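Local coordinates for sulfite dehydrogenase (PDB 2XTS), which oxidises protein-bound sulfur in the bacterial Sox system, using a molybdenum cofactor in complex with a heme-bearing cytochrome, at residues A[178-182]-A[236-242]; A[217-222]-A[259-263]. One frame throughout, in Å; residues are numbered along the deposited sequence. Where two conformers were deposited one is given.

The four segments alternate along the chain, and the two contacts, whose centres lie 14 Å apart, meet chiefly through R181. In contact 1, R181 sits at the start of strand 181-184 beside E242; its NH1 crosses to contact 2, forming a salt bridge with E219 OE2 at 3.0 Å and lying 2.8 Å from N221 OD1, probably hydrogen-bonded. Both contacts border the molybdopterin: residues 178-182 through N179 and residues 217-222 through G220 and N221, which also line the molybdenum oxide site. From there contact 1 leads to heme c by way of R240, and contact 2 to a cobalt ion between 217-222 and 259-263. The R181 side chain lies about 6 Å from both the cobalt ion and the molybdenum oxide.

Contact 1: residues A[178-182]-A[236-242]; sequences SNGRS and AVESREE. With MTE (phosphonic acidmono-(2-amino-5,6-dimercapto-4-oxo-3,7,8a,9,10,10a-hexahydro-4H-8-oxa-1,3,9,10-tetraaza-anthracen-7-ylmethyl)ester), chain E; HEC (heme c), chain K.
The carboxylate of E242 lies against the backbone and hydroxyl of S182 at an outermost strand, 181-184, of the mixed sheet in the molybdopterin-binding domain; the loop 236-242 closes over it. Hydrogen bonds make up most of the contact. Both oxygens of E242 use their syn lone pairs on S182: OE1 takes its N at 2.8 Å in a nearly straight bond, OE2 its OG at 2.7 Å. With CG set between the backbone N and the carbonyl carbon (chi1 64°) and the chain extended beyond, the acid reaches across to the strand. S239 N of its own loop adds a second donor to OE2, so the buried group is gripped at both oxygens. S182 OG also accepts from V237 N at 3.0 Å. Farther along, S239 OG donates to G180 O at 2.7 Å, coming from above the carbonyl plane, while a water joins the same oxygen to E241 N.

Charge pairing forms a second group. R181 is bent at chi2 and chi3, and its NE meets E242 OE1 at 3.1 Å on the anti side, tilted out of the carboxylate plane; the guanidinium and carboxylate planes are almost perpendicular. E241 O lies over one guanidinium face, near the rim, and a second water bridges R181 NH2, E242 OE1 and S182 O. NH1 points on to E219 and N221.

The ends of the contact reach the cofactors. N179 packs its CB on the pterin, 3.4 Å from MTE C2. E241 OE2 lies in the guanidinium plane of R240 and forms a salt bridge with NH1 of this arginine, which also bonds both heme c propionates. R240 NE and NH2 each donate to HEC O1A at 2.9 Å, and NH2 also to O1D.

Contact 2: residues A[217-222]-A[259-263]; sequences GWEGNM and TWVMD. With CO (cobalt (II) ion), chain G; MTE (phosphonic acidmono-(2-amino-5,6-dimercapto-4-oxo-3,7,8a,9,10,10a-hexahydro-4H-8-oxa-1,3,9,10-tetraaza-anthracen-7-ylmethyl)ester), chain E; 2MO (molybdenum (IV)oxide), chain F.
E219 and T259 share a cobalt ion across the contact: E219 OE1, T259 O and T259 OG1 each bind it at 2.1 Å. Two waters and H369 complete six ligands, and the common metal explains why OE1 and T259 O lie so close. The backbones here form a single beta bridge, W218 with V261, joining a cofactor-binding loop of the molybdopterin domain to a loop of the dimerisation domain. M262 N donates to G217 O at 2.9 Å and E219 N to W260 O at 2.8 Å.

Beside the bridge, the two indoles run in the same direction, one partly overlying the other. The six-membered ring of W218 makes an offset stack on the five-membered ring of W260, planes 15° apart, while W260 CB sits over the centre of the W218 ring in a CH-pi contact. Trading W218 for an alanine is likely to leave the W260 indole without this stacking partner and open a gap beside W260 CB.

E219 OE2, unlike OE1, faces R181 in a salt bridge and accepts from a cobalt-bound water. At the cofactor end, N221 N makes a weak hydrogen bond to OT1 of the molybdenum oxide at 2.9 Å.

Contact 1: residues A[178-182]-A[236-242]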
ATOM      1  N   SER A 178      15.992  -6.848 -22.053  1.00  6.84           N
ATOM      2  CA  SER A 178      14.733  -7.131 -22.783  1.00  7.32           C
ATOM      3  C   SER A 178      13.769  -8.048 -22.026  1.00  7.44           C
ATOM      4  O   SER A 178      12.554  -7.800 -22.026  1.00  7.57           O
ATOM      5  CB  SER A 178      14.962  -7.651 -24.211  1.00  8.19           C
ATOM      6  OG  SER A 178      14.774  -9.057 -24.370  1.00  9.81           O
ATOM      7  N   ASN A 179      14.252  -9.134 -21.425  1.00  6.70           N
ATOM      8  CA  ASN A 179      13.395 -10.056 -20.691  1.00  6.77           C
ATOM      9  C   ASN A 179      12.251 -10.592 -21.533  1.00  6.40           C
ATOM     10  O   ASN A 179      11.144 -10.798 -21.058  1.00  7.79           O
ATOM     11  CB  ASN A 179      12.840  -9.389 -19.437  1.00  6.81           C
ATOM     12  CG  ASN A 179      12.488 -10.391 -18.342  1.00  7.54           C
ATOM     13  OD1 ASN A 179      11.313 -10.724 -18.101  1.00 10.41           O
ATOM     14  ND2 ASN A 179      13.514 -10.905 -17.703  1.00  7.20           N
ATOM     15  N   GLY A 180      12.517 -10.864 -22.802  1.00  6.03           N
ATOM     16  CA  GLY A 180      11.440 -11.295 -23.677  1.00  7.11           C
ATOM     17  C   GLY A 180      10.902 -12.637 -23.243  1.00  6.73           C
ATOM     18  O   GLY A 180      11.662 -13.545 -22.952  1.00  7.39           O
ATOM     19  N   ARG A 181       9.573 -12.753 -23.217  1.00  6.94           N
ATOM     20  CA  ARG A 181       8.886 -13.973 -22.852  1.00  6.39           C
ATOM     21  C   ARG A 181       7.682 -14.196 -23.755  1.00  6.61           C
ATOM     22  O   ARG A 181       6.985 -13.248 -24.122  1.00  7.47           O
ATOM     23  CB  ARG A 181       8.426 -13.960 -21.375  1.00  7.20           C
ATOM     24  CG  ARG A 181       9.538 -14.120 -20.352  1.00  7.72           C
ATOM     25  CD  ARG A 181      10.266 -15.438 -20.477  1.00  6.61           C
ATOM     26  NE  ARG A 181       9.438 -16.609 -20.305  1.00  6.24           N
ATOM     27  CZ  ARG A 181       9.217 -17.271 -19.179  1.00  7.05           C
ATOM     28  NH1 ARG A 181       9.739 -16.893 -18.032  1.00  7.36           N
ATOM     29  NH2 ARG A 181       8.469 -18.354 -19.201  1.00  8.36           N
ATOM     30  N   SER A 182       7.408 -15.473 -24.031  1.00  7.08           N
ATOM     31  CA  SER A 182       6.288 -15.904 -24.854  1.00  7.75           C
ATOM     32  C   SER A 182       5.095 -16.355 -24.020  1.00  7.49           C
ATOM     33  O   SER A 182       5.239 -17.098 -23.044  1.00  8.43           O
ATOM     34  CB  SER A 182       6.724 -17.068 -25.711  1.00  8.51           C
ATOM     35  OG  SER A 182       7.841 -16.736 -26.506  1.00  9.06           O
ATOM     36  N   ALA A 236       5.979 -19.963 -30.195  1.00 10.00           N
ATOM     37  CA  ALA A 236       6.745 -19.372 -29.128  1.00  9.46           C
ATOM     38  C   ALA A 236       8.095 -18.922 -29.678  1.00  8.89           C
ATOM     39  O   ALA A 236       8.672 -19.581 -30.548  1.00  9.74           O
ATOM     40  CB  ALA A 236       6.923 -20.377 -28.000  1.00 10.40           C
ATOM     41  N   VAL A 237       8.631 -17.835 -29.155  1.00  8.75           N
ATOM     42  CA  VAL A 237       9.929 -17.382 -29.601  1.00  8.14           C
ATOM     43  C   VAL A 237      11.064 -18.298 -29.093  1.00  8.17           C
ATOM     44  O   VAL A 237      12.051 -18.509 -29.779  1.00  8.57           O
ATOM     45  CB  VAL A 237      10.156 -15.913 -29.168  1.00  8.88           C
ATOM     46  CG1 VAL A 237      11.585 -15.472 -29.438  1.00  9.77           C
ATOM     47  CG2 VAL A 237       9.111 -15.013 -29.840  1.00  9.94           C
ATOM     48  N   GLU A 238      10.889 -18.845 -27.890  1.00  7.65           N
ATOM     49  CA  GLU A 238      11.919 -19.660 -27.212  0.50  7.41           C
ATOM     50  C   GLU A 238      13.161 -18.806 -26.988  1.00  7.69           C
ATOM     51  O   GLU A 238      14.289 -19.107 -27.403  1.00  8.03           O
ATOM     52  CB  GLU A 238      12.213 -20.972 -27.932  0.50  7.80           C
ATOM     53  CG  GLU A 238      10.957 -21.780 -28.232  0.50  7.05           C
ATOM     54  CD  GLU A 238      10.371 -22.514 -27.045  0.50  9.24           C
ATOM     55  OE1 GLU A 238      10.384 -21.992 -25.912  0.50  9.60           O
ATOM     56  OE2 GLU A 238       9.875 -23.630 -27.279  0.50  8.36           O
ATOM     57  N   SER A 239      12.907 -17.693 -26.331  1.00  7.50           N
ATOM     58  CA  SER A 239      13.919 -16.746 -25.955  1.00  6.76           C
ATOM     59  C   SER A 239      14.812 -17.235 -24.813  1.00  7.08           C
ATOM     60  O   SER A 239      14.564 -18.275 -24.204  1.00  6.98           O
ATOM     61  CB  SER A 239      13.229 -15.469 -25.541  1.00  8.22           C
ATOM     62  OG  SER A 239      12.471 -15.750 -24.374  1.00 10.99           O
ATOM     63  N   ARG A 240      15.862 -16.484 -24.522  1.00  6.94           N
ATOM     64  CA  ARG A 240      16.826 -16.878 -23.487  1.00  6.89           C
ATOM     65  C   ARG A 240      16.151 -17.152 -22.144  1.00  6.81           C
ATOM     66  O   ARG A 240      16.500 -18.116 -21.445  1.00  7.16           O
ATOM     67  CB  ARG A 240      17.922 -15.810 -23.385  1.00  7.22           C
ATOM     68  CG  ARG A 240      19.106 -16.148 -22.490  1.00  6.66           C
ATOM     69  CD  ARG A 240      18.964 -15.705 -21.062  1.00  8.07           C
ATOM     70  NE  ARG A 240      20.195 -15.963 -20.353  1.00  7.62           N
ATOM     71  CZ  ARG A 240      20.570 -15.373 -19.222  1.00  7.99           C
ATOM     72  NH1 ARG A 240      19.792 -14.487 -18.626  1.00  8.76           N
ATOM     73  NH2 ARG A 240      21.731 -15.679 -18.684  1.00  8.50           N
ATOM     74  N   GLU A 241      15.198 -16.292 -21.803  1.00  6.61           N
ATOM     75  CA  GLU A 241      14.506 -16.408 -20.531  1.00  7.36           C
ATOM     76  C   GLU A 241      13.413 -17.472 -20.477  1.00  7.42           C
ATOM     77  O   GLU A 241      12.648 -17.530 -19.520  1.00  7.36           O
ATOM     78  CB  GLU A 241      13.992 -15.054 -20.026  1.00  7.62           C
ATOM     79  CG  GLU A 241      15.123 -14.012 -19.813  1.00  8.13           C
ATOM     80  CD  GLU A 241      16.251 -14.396 -18.851  1.00 11.19           C
ATOM     81  OE1 GLU A 241      16.132 -15.371 -18.109  1.00 13.76           O
ATOM     82  OE2 GLU A 241      17.295 -13.701 -18.846  1.00 11.61           O
ATOM     83  N   GLU A 242      13.354 -18.330 -21.492  1.00  7.56           N
ATOM     84  CA  GLU A 242      12.486 -19.487 -21.428  1.00  7.08           C
ATOM     85  C   GLU A 242      13.130 -20.732 -21.991  1.00  7.10           C
ATOM     86  O   GLU A 242      12.461 -21.738 -22.167  1.00  7.68           O
ATOM     87  CB  GLU A 242      11.124 -19.184 -22.044  1.00  7.32           C
ATOM     88  CG  GLU A 242      11.165 -18.865 -23.515  1.00  7.82           C
ATOM     89  CD  GLU A 242      10.003 -18.003 -24.026  1.00  6.50           C
ATOM     90  OE1 GLU A 242       9.173 -17.536 -23.207  1.00  8.02           O
ATOM     91  OE2 GLU A 242       9.974 -17.777 -25.267  1.00  9.34           O
TER
HETATM   92  N1  MTE E 500      11.264  -7.141 -16.847  1.00  1.84           N
HETATM   93  C2  MTE E 500      12.319  -6.632 -17.475  1.00  1.98           C
HETATM   94  N2  MTE E 500      12.113  -5.789 -18.509  1.00  2.25           N
HETATM   95  N3  MTE E 500      13.581  -6.912 -17.097  1.00  1.71           N
HETATM   96  C4  MTE E 500      13.867  -7.748 -16.058  1.00  1.99           C
HETATM   97  O4  MTE E 500      15.064  -7.946 -15.763  1.00  2.29           O
HETATM   98  N5  MTE E 500      12.907  -9.294 -14.330  1.00  2.13           N
HETATM   99  C6  MTE E 500      11.767 -10.172 -14.200  1.00  2.15           C
HETATM  100  C7  MTE E 500      10.420  -9.466 -14.155  1.00  0.97           C
HETATM  101  N8  MTE E 500      10.314  -8.531 -15.244  1.00  0.67           N
HETATM  102  C9  MTE E 500      12.767  -8.365 -15.345  1.00  1.89           C
HETATM  103  C10 MTE E 500      11.418  -8.020 -15.811  1.00  2.16           C
HETATM  104  C1' MTE E 500      11.868 -11.106 -13.007  1.00  1.65           C
HETATM  105  S1' MTE E 500      12.962 -12.468 -13.094  1.00  2.47           S
HETATM  106  C2' MTE E 500      11.078 -10.960 -11.917  1.00  1.29           C
HETATM  107  S2' MTE E 500      11.053 -12.114 -10.643  1.00  2.44           S
HETATM  108  C3' MTE E 500      10.154  -9.764 -11.830  1.00  1.67           C
HETATM  109  O3' MTE E 500      10.303  -8.816 -12.900  1.00  1.77           O
HETATM  110  C4' MTE E 500      10.423  -8.993 -10.551  1.00  2.01           C
HETATM  111  O4' MTE E 500       9.488  -7.912 -10.435  1.00  2.04           O
HETATM  112  P   MTE E 500       9.881  -6.755  -9.396  1.00  2.05           P
HETATM  113  O1P MTE E 500       9.935  -7.566  -8.066  1.00  2.28           O
HETATM  114  O2P MTE E 500      11.232  -6.202  -9.712  1.00  2.22           O
HETATM  115  O3P MTE E 500       8.733  -5.806  -9.420  1.00  2.34           O
HETATM  116 FE   HEC K 500      27.634 -11.999 -21.851  1.00  2.28          FE
HETATM  117  CHA HEC K 500      25.142 -13.805 -20.415  1.00  1.88           C
HETATM  118  CHB HEC K 500      27.232 -13.766 -24.737  1.00  2.18           C
HETATM  119  CHC HEC K 500      29.850  -9.982 -23.359  1.00  2.16           C
HETATM  120  CHD HEC K 500      28.475 -10.702 -18.855  1.00  2.26           C
HETATM  121  NA  HEC K 500      26.427 -13.491 -22.459  1.00  2.17           N
HETATM  122  C1A HEC K 500      25.497 -14.141 -21.681  1.00  2.09           C
HETATM  123  C2A HEC K 500      24.917 -15.231 -22.434  1.00  2.38           C
HETATM  124  C3A HEC K 500      25.506 -15.213 -23.638  1.00  2.29           C
HETATM  125  C4A HEC K 500      26.454 -14.122 -23.665  1.00  2.33           C
HETATM  126  CMA HEC K 500      25.257 -16.147 -24.842  1.00  2.58           C
HETATM  127  CAA HEC K 500      23.833 -16.203 -21.898  1.00  2.68           C
HETATM  128  CBA HEC K 500      24.454 -17.315 -21.054  1.00  2.83           C
HETATM  129  CGA HEC K 500      23.448 -18.331 -20.596  1.00  3.00           C
HETATM  130  O1A HEC K 500      22.292 -17.985 -20.347  1.00  2.80           O
HETATM  131  O2A HEC K 500      23.874 -19.508 -20.542  1.00  3.46           O
HETATM  132  NB  HEC K 500      28.358 -11.856 -23.682  1.00  2.19           N
HETATM  133  C1B HEC K 500      28.065 -12.667 -24.773  1.00  2.50           C
HETATM  134  C2B HEC K 500      28.656 -12.087 -25.960  1.00  2.40           C
HETATM  135  C3B HEC K 500      29.414 -11.050 -25.575  1.00  2.47           C
HETATM  136  C4B HEC K 500      29.214 -10.876 -24.157  1.00  1.93           C
HETATM  137  CMB HEC K 500      28.592 -12.770 -27.340  1.00  2.83           C
HETATM  138  CAB HEC K 500      30.233 -10.108 -26.445  1.00  2.74           C
HETATM  139  CBB HEC K 500      29.349  -9.547 -27.595  1.00  3.15           C
HETATM  140  NC  HEC K 500      28.932 -10.592 -21.199  1.00  2.16           N
HETATM  141  C1C HEC K 500      29.796  -9.900 -21.991  1.00  2.30           C
HETATM  142  C2C HEC K 500      30.587  -9.026 -21.162  1.00  2.57           C
HETATM  143  C3C HEC K 500      30.196  -9.222 -19.896  1.00  2.86           C
HETATM  144  C4C HEC K 500      29.188 -10.248 -19.911  1.00  2.14           C
HETATM  145  CMC HEC K 500      31.653  -8.042 -21.690  1.00  3.07           C
HETATM  146  CAC HEC K 500      30.700  -8.648 -18.572  1.00  3.56           C
HETATM  147  CBC HEC K 500      30.959  -7.192 -18.430  1.00  3.09           C
HETATM  148  ND  HEC K 500      26.922 -12.212 -19.985  1.00  2.18           N
HETATM  149  C1D HEC K 500      27.345 -11.475 -18.895  1.00  2.04           C
HETATM  150  C2D HEC K 500      26.479 -11.699 -17.768  1.00  2.35           C
HETATM  151  C3D HEC K 500      25.442 -12.626 -18.259  1.00  2.30           C
HETATM  152  C4D HEC K 500      25.784 -12.918 -19.617  1.00  2.26           C
HETATM  153  CMD HEC K 500      26.496 -11.070 -16.381  1.00  2.92           C
HETATM  154  CAD HEC K 500      24.270 -13.140 -17.441  1.00  2.54           C
HETATM  155  CBD HEC K 500      23.092 -12.182 -17.605  1.00  2.57           C
HETATM  156  CGD HEC K 500      21.856 -12.638 -16.884  1.00  2.69           C
HETATM  157  O1D HEC K 500      21.800 -13.801 -16.409  1.00  3.33           O
HETATM  158  O2D HEC K 500      20.883 -11.859 -16.877  1.00  3.05           O
HETATM  159  O   HOH W   1      14.482 -13.700 -23.153  1.00  9.88           O
HETATM  160  O   HOH W   2       7.112 -18.686 -21.826  1.00  9.04           O

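Contact 2: residues A[217-222]-A[259-263]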
ATOM      1  N   GLY A 217      -0.849 -15.227 -11.141  1.00  7.09           N
ATOM      2  CA  GLY A 217      -0.554 -16.608 -10.839  1.00  7.17           C
ATOM      3  C   GLY A 217       0.682 -17.179 -11.503  1.00  6.21           C
ATOM      4  O   GLY A 217       1.052 -18.314 -11.209  1.00  7.36           O
ATOM      5  N   TRP A 218       1.290 -16.433 -12.419  1.00  6.27           N
ATOM      6  CA  TRP A 218       2.400 -16.923 -13.227  1.00  6.66           C
ATOM      7  C   TRP A 218       3.732 -16.352 -12.723  1.00  6.36           C
ATOM      8  O   TRP A 218       3.782 -15.291 -12.077  1.00  6.97           O
ATOM      9  CB  TRP A 218       2.172 -16.598 -14.702  1.00  6.79           C
ATOM     10  CG  TRP A 218       1.163 -17.475 -15.378  1.00  6.95           C
ATOM     11  CD1 TRP A 218       0.196 -18.219 -14.767  1.00  7.74           C
ATOM     12  CD2 TRP A 218       1.054 -17.753 -16.783  1.00  6.90           C
ATOM     13  NE1 TRP A 218      -0.506 -18.933 -15.706  1.00  8.00           N
ATOM     14  CE2 TRP A 218      -0.002 -18.661 -16.947  1.00  7.69           C
ATOM     15  CE3 TRP A 218       1.759 -17.336 -17.910  1.00  8.18           C
ATOM     16  CZ2 TRP A 218      -0.347 -19.171 -18.195  1.00  8.27           C
ATOM     17  CZ3 TRP A 218       1.426 -17.844 -19.139  1.00  9.00           C
ATOM     18  CH2 TRP A 218       0.378 -18.742 -19.279  1.00  8.64           C
ATOM     19  N   GLU A 219       4.806 -17.095 -12.971  1.00  6.07           N
ATOM     20  CA  GLU A 219       6.117 -16.793 -12.455  1.00  5.76           C
ATOM     21  C   GLU A 219       6.531 -15.377 -12.762  1.00  5.41           C
ATOM     22  O   GLU A 219       6.280 -14.838 -13.839  1.00  6.17           O
ATOM     23  CB  GLU A 219       7.129 -17.835 -12.984  1.00  5.71           C
ATOM     24  CG  GLU A 219       7.441 -17.729 -14.475  1.00  6.30           C
ATOM     25  CD  GLU A 219       8.202 -18.922 -15.051  1.00  6.99           C
ATOM     26  OE1 GLU A 219       8.514 -19.865 -14.290  1.00  6.69           O
ATOM     27  OE2 GLU A 219       8.464 -18.914 -16.282  1.00  7.47           O
ATOM     28  N   GLY A 220       7.218 -14.782 -11.791  1.00  5.96           N
ATOM     29  CA  GLY A 220       7.537 -13.357 -11.855  1.00  6.26           C
ATOM     30  C   GLY A 220       8.286 -12.947 -13.108  1.00  5.72           C
ATOM     31  O   GLY A 220       8.158 -11.820 -13.570  1.00  6.12           O
ATOM     32  N   ASN A 221       9.138 -13.821 -13.643  1.00  5.73           N
ATOM     33  CA  ASN A 221       9.863 -13.451 -14.849  1.00  5.51           C
ATOM     34  C   ASN A 221       8.955 -12.984 -15.978  1.00  6.02           C
ATOM     35  O   ASN A 221       9.374 -12.171 -16.811  1.00  6.97           O
ATOM     36  CB  ASN A 221      10.773 -14.594 -15.319  1.00  5.81           C
ATOM     37  CG  ASN A 221      11.636 -14.189 -16.497  1.00  6.21           C
ATOM     38  OD1 ASN A 221      11.367 -14.591 -17.638  1.00  7.15           O
ATOM     39  ND2 ASN A 221      12.599 -13.304 -16.264  1.00  7.82           N
ATOM     40  N   MET A 222       7.727 -13.467 -16.020  1.00  6.53           N
ATOM     41  CA  MET A 222       6.851 -13.117 -17.110  0.50  6.73           C
ATOM     42  C   MET A 222       6.217 -11.741 -16.918  1.00  6.60           C
ATOM     43  O   MET A 222       5.596 -11.227 -17.839  1.00  6.49           O
ATOM     44  CB  MET A 222       5.834 -14.213 -17.291  0.50  6.27           C
ATOM     45  CG  MET A 222       6.492 -15.548 -17.585  0.50  5.55           C
ATOM     46  SD  MET A 222       5.268 -16.862 -17.809  0.50  4.24           S
ATOM     47  CE  MET A 222       4.860 -16.676 -19.535  0.50  5.33           C
ATOM     48  N   THR A 259       6.954 -23.707 -17.494  1.00  6.39           N
ATOM     49  CA  THR A 259       6.341 -23.920 -16.189  1.00  6.64           C
ATOM     50  C   THR A 259       5.913 -22.544 -15.738  1.00  5.91           C
ATOM     51  O   THR A 259       6.611 -21.830 -15.023  1.00  7.52           O
ATOM     52  CB  THR A 259       7.297 -24.627 -15.209  1.00  6.53           C
ATOM     53  OG1 THR A 259       8.581 -23.960 -15.221  1.00  7.28           O
ATOM     54  CG2 THR A 259       7.483 -26.068 -15.662  1.00  8.24           C
ATOM     55  N   TRP A 260       4.747 -22.150 -16.208  1.00  6.57           N
ATOM     56  CA  TRP A 260       4.281 -20.798 -16.005  1.00  7.09           C
ATOM     57  C   TRP A 260       3.667 -20.593 -14.625  1.00  6.73           C
ATOM     58  O   TRP A 260       3.948 -19.598 -13.954  1.00  7.82           O
ATOM     59  CB  TRP A 260       3.273 -20.428 -17.093  1.00  6.98           C
ATOM     60  CG  TRP A 260       3.845 -20.475 -18.476  1.00  7.78           C
ATOM     61  CD1 TRP A 260       5.040 -19.991 -18.882  1.00  9.85           C
ATOM     62  CD2 TRP A 260       3.208 -21.005 -19.648  1.00  8.08           C
ATOM     63  NE1 TRP A 260       5.212 -20.210 -20.233  1.00 10.52           N
ATOM     64  CE2 TRP A 260       4.094 -20.823 -20.729  1.00  9.57           C
ATOM     65  CE3 TRP A 260       1.995 -21.653 -19.877  1.00 10.30           C
ATOM     66  CZ2 TRP A 260       3.787 -21.244 -22.028  1.00 11.12           C
ATOM     67  CZ3 TRP A 260       1.701 -22.080 -21.172  1.00 11.03           C
ATOM     68  CH2 TRP A 260       2.588 -21.869 -22.223  1.00 11.77           C
ATOM     69  N   VAL A 261       2.791 -21.489 -14.191  1.00  7.39           N
ATOM     70  CA  VAL A 261       2.043 -21.249 -12.955  0.50  7.91           C
ATOM     71  C   VAL A 261       2.883 -21.523 -11.713  1.00  7.20           C
ATOM     72  O   VAL A 261       3.739 -22.416 -11.681  1.00  7.88           O
ATOM     73  CB  VAL A 261       0.663 -21.982 -12.861  0.50  8.68           C
ATOM     74  CG1 VAL A 261      -0.285 -21.239 -11.908  0.50  9.54           C
ATOM     75  CG2 VAL A 261      -0.027 -22.069 -14.176  0.50  9.83           C
ATOM     76  N   MET A 262       2.639 -20.698 -10.700  1.00  7.08           N
ATOM     77  CA  MET A 262       3.219 -20.859  -9.378  1.00  7.30           C
ATOM     78  C   MET A 262       2.222 -21.645  -8.513  1.00  7.68           C
ATOM     79  O   MET A 262       1.074 -21.247  -8.344  1.00  8.89           O
ATOM     80  CB  MET A 262       3.536 -19.490  -8.773  1.00  7.45           C
ATOM     81  CG  MET A 262       4.478 -18.639  -9.597  1.00  7.74           C
ATOM     82  SD  MET A 262       6.087 -19.428  -9.875  1.00  8.63           S
ATOM     83  CE  MET A 262       6.866 -19.207  -8.277  1.00  9.64           C
ATOM     84  N   ASP A 263       2.667 -22.749  -7.931  1.00  7.42           N
ATOM     85  CA  ASP A 263       1.773 -23.621  -7.175  1.00  7.17           C
ATOM     86  C   ASP A 263       1.563 -23.147  -5.723  1.00  7.24           C
ATOM     87  O   ASP A 263       2.317 -22.319  -5.192  1.00  8.26           O
ATOM     88  CB  ASP A 263       2.321 -25.052  -7.190  1.00  7.37           C
ATOM     89  CG  ASP A 263       2.319 -25.686  -8.574  1.00  8.73           C
ATOM     90  OD1 ASP A 263       1.423 -25.391  -9.390  1.00  9.37           O
ATOM     91  OD2 ASP A 263       3.224 -26.505  -8.824  1.00  8.45           O
TER
HETATM   92 CO    CO G1431       8.671 -21.910 -14.603  0.75  2.59          CO
HETATM   93  N1  MTE E 500      11.264  -7.141 -16.847  1.00  1.84           N
HETATM   94  C2  MTE E 500      12.319  -6.632 -17.475  1.00  1.98           C
HETATM   95  N2  MTE E 500      12.113  -5.789 -18.509  1.00  2.25           N
HETATM   96  N3  MTE E 500      13.581  -6.912 -17.097  1.00  1.71           N
HETATM   97  C4  MTE E 500      13.867  -7.748 -16.058  1.00  1.99           C
HETATM   98  O4  MTE E 500      15.064  -7.946 -15.763  1.00  2.29           O
HETATM   99  N5  MTE E 500      12.907  -9.294 -14.330  1.00  2.13           N
HETATM  100  C6  MTE E 500      11.767 -10.172 -14.200  1.00  2.15           C
HETATM  101  C7  MTE E 500      10.420  -9.466 -14.155  1.00  0.97           C
HETATM  102  N8  MTE E 500      10.314  -8.531 -15.244  1.00  0.67           N
HETATM  103  C9  MTE E 500      12.767  -8.365 -15.345  1.00  1.89           C
HETATM  104  C10 MTE E 500      11.418  -8.020 -15.811  1.00  2.16           C
HETATM  105  C1' MTE E 500      11.868 -11.106 -13.007  1.00  1.65           C
HETATM  106  S1' MTE E 500      12.962 -12.468 -13.094  1.00  2.47           S
HETATM  107  C2' MTE E 500      11.078 -10.960 -11.917  1.00  1.29           C
HETATM  108  S2' MTE E 500      11.053 -12.114 -10.643  1.00  2.44           S
HETATM  109  C3' MTE E 500      10.154  -9.764 -11.830  1.00  1.67           C
HETATM  110  O3' MTE E 500      10.303  -8.816 -12.900  1.00  1.77           O
HETATM  111  C4' MTE E 500      10.423  -8.993 -10.551  1.00  2.01           C
HETATM  112  O4' MTE E 500       9.488  -7.912 -10.435  1.00  2.04           O
HETATM  113  P   MTE E 500       9.881  -6.755  -9.396  1.00  2.05           P
HETATM  114  O1P MTE E 500       9.935  -7.566  -8.066  1.00  2.28           O
HETATM  115  O2P MTE E 500      11.232  -6.202  -9.712  1.00  2.22           O
HETATM  116  O3P MTE E 500       8.733  -5.806  -9.420  1.00  2.34           O
HETATM  117 MO   2MO F 501      12.336 -13.976 -11.378  1.00  2.84          MO
HETATM  118  OT1 2MO F 501      11.188 -15.181 -12.047  1.00  3.00           O
HETATM  119  OT2 2MO F 501      14.210 -14.507 -11.587  1.00  3.23           O
HETATM  120  O   HOH W   3       9.022 -21.486 -16.686  1.00  8.09           O
HETATM  121  O   HOH W   4      10.749 -22.190 -14.275  1.00  7.98           O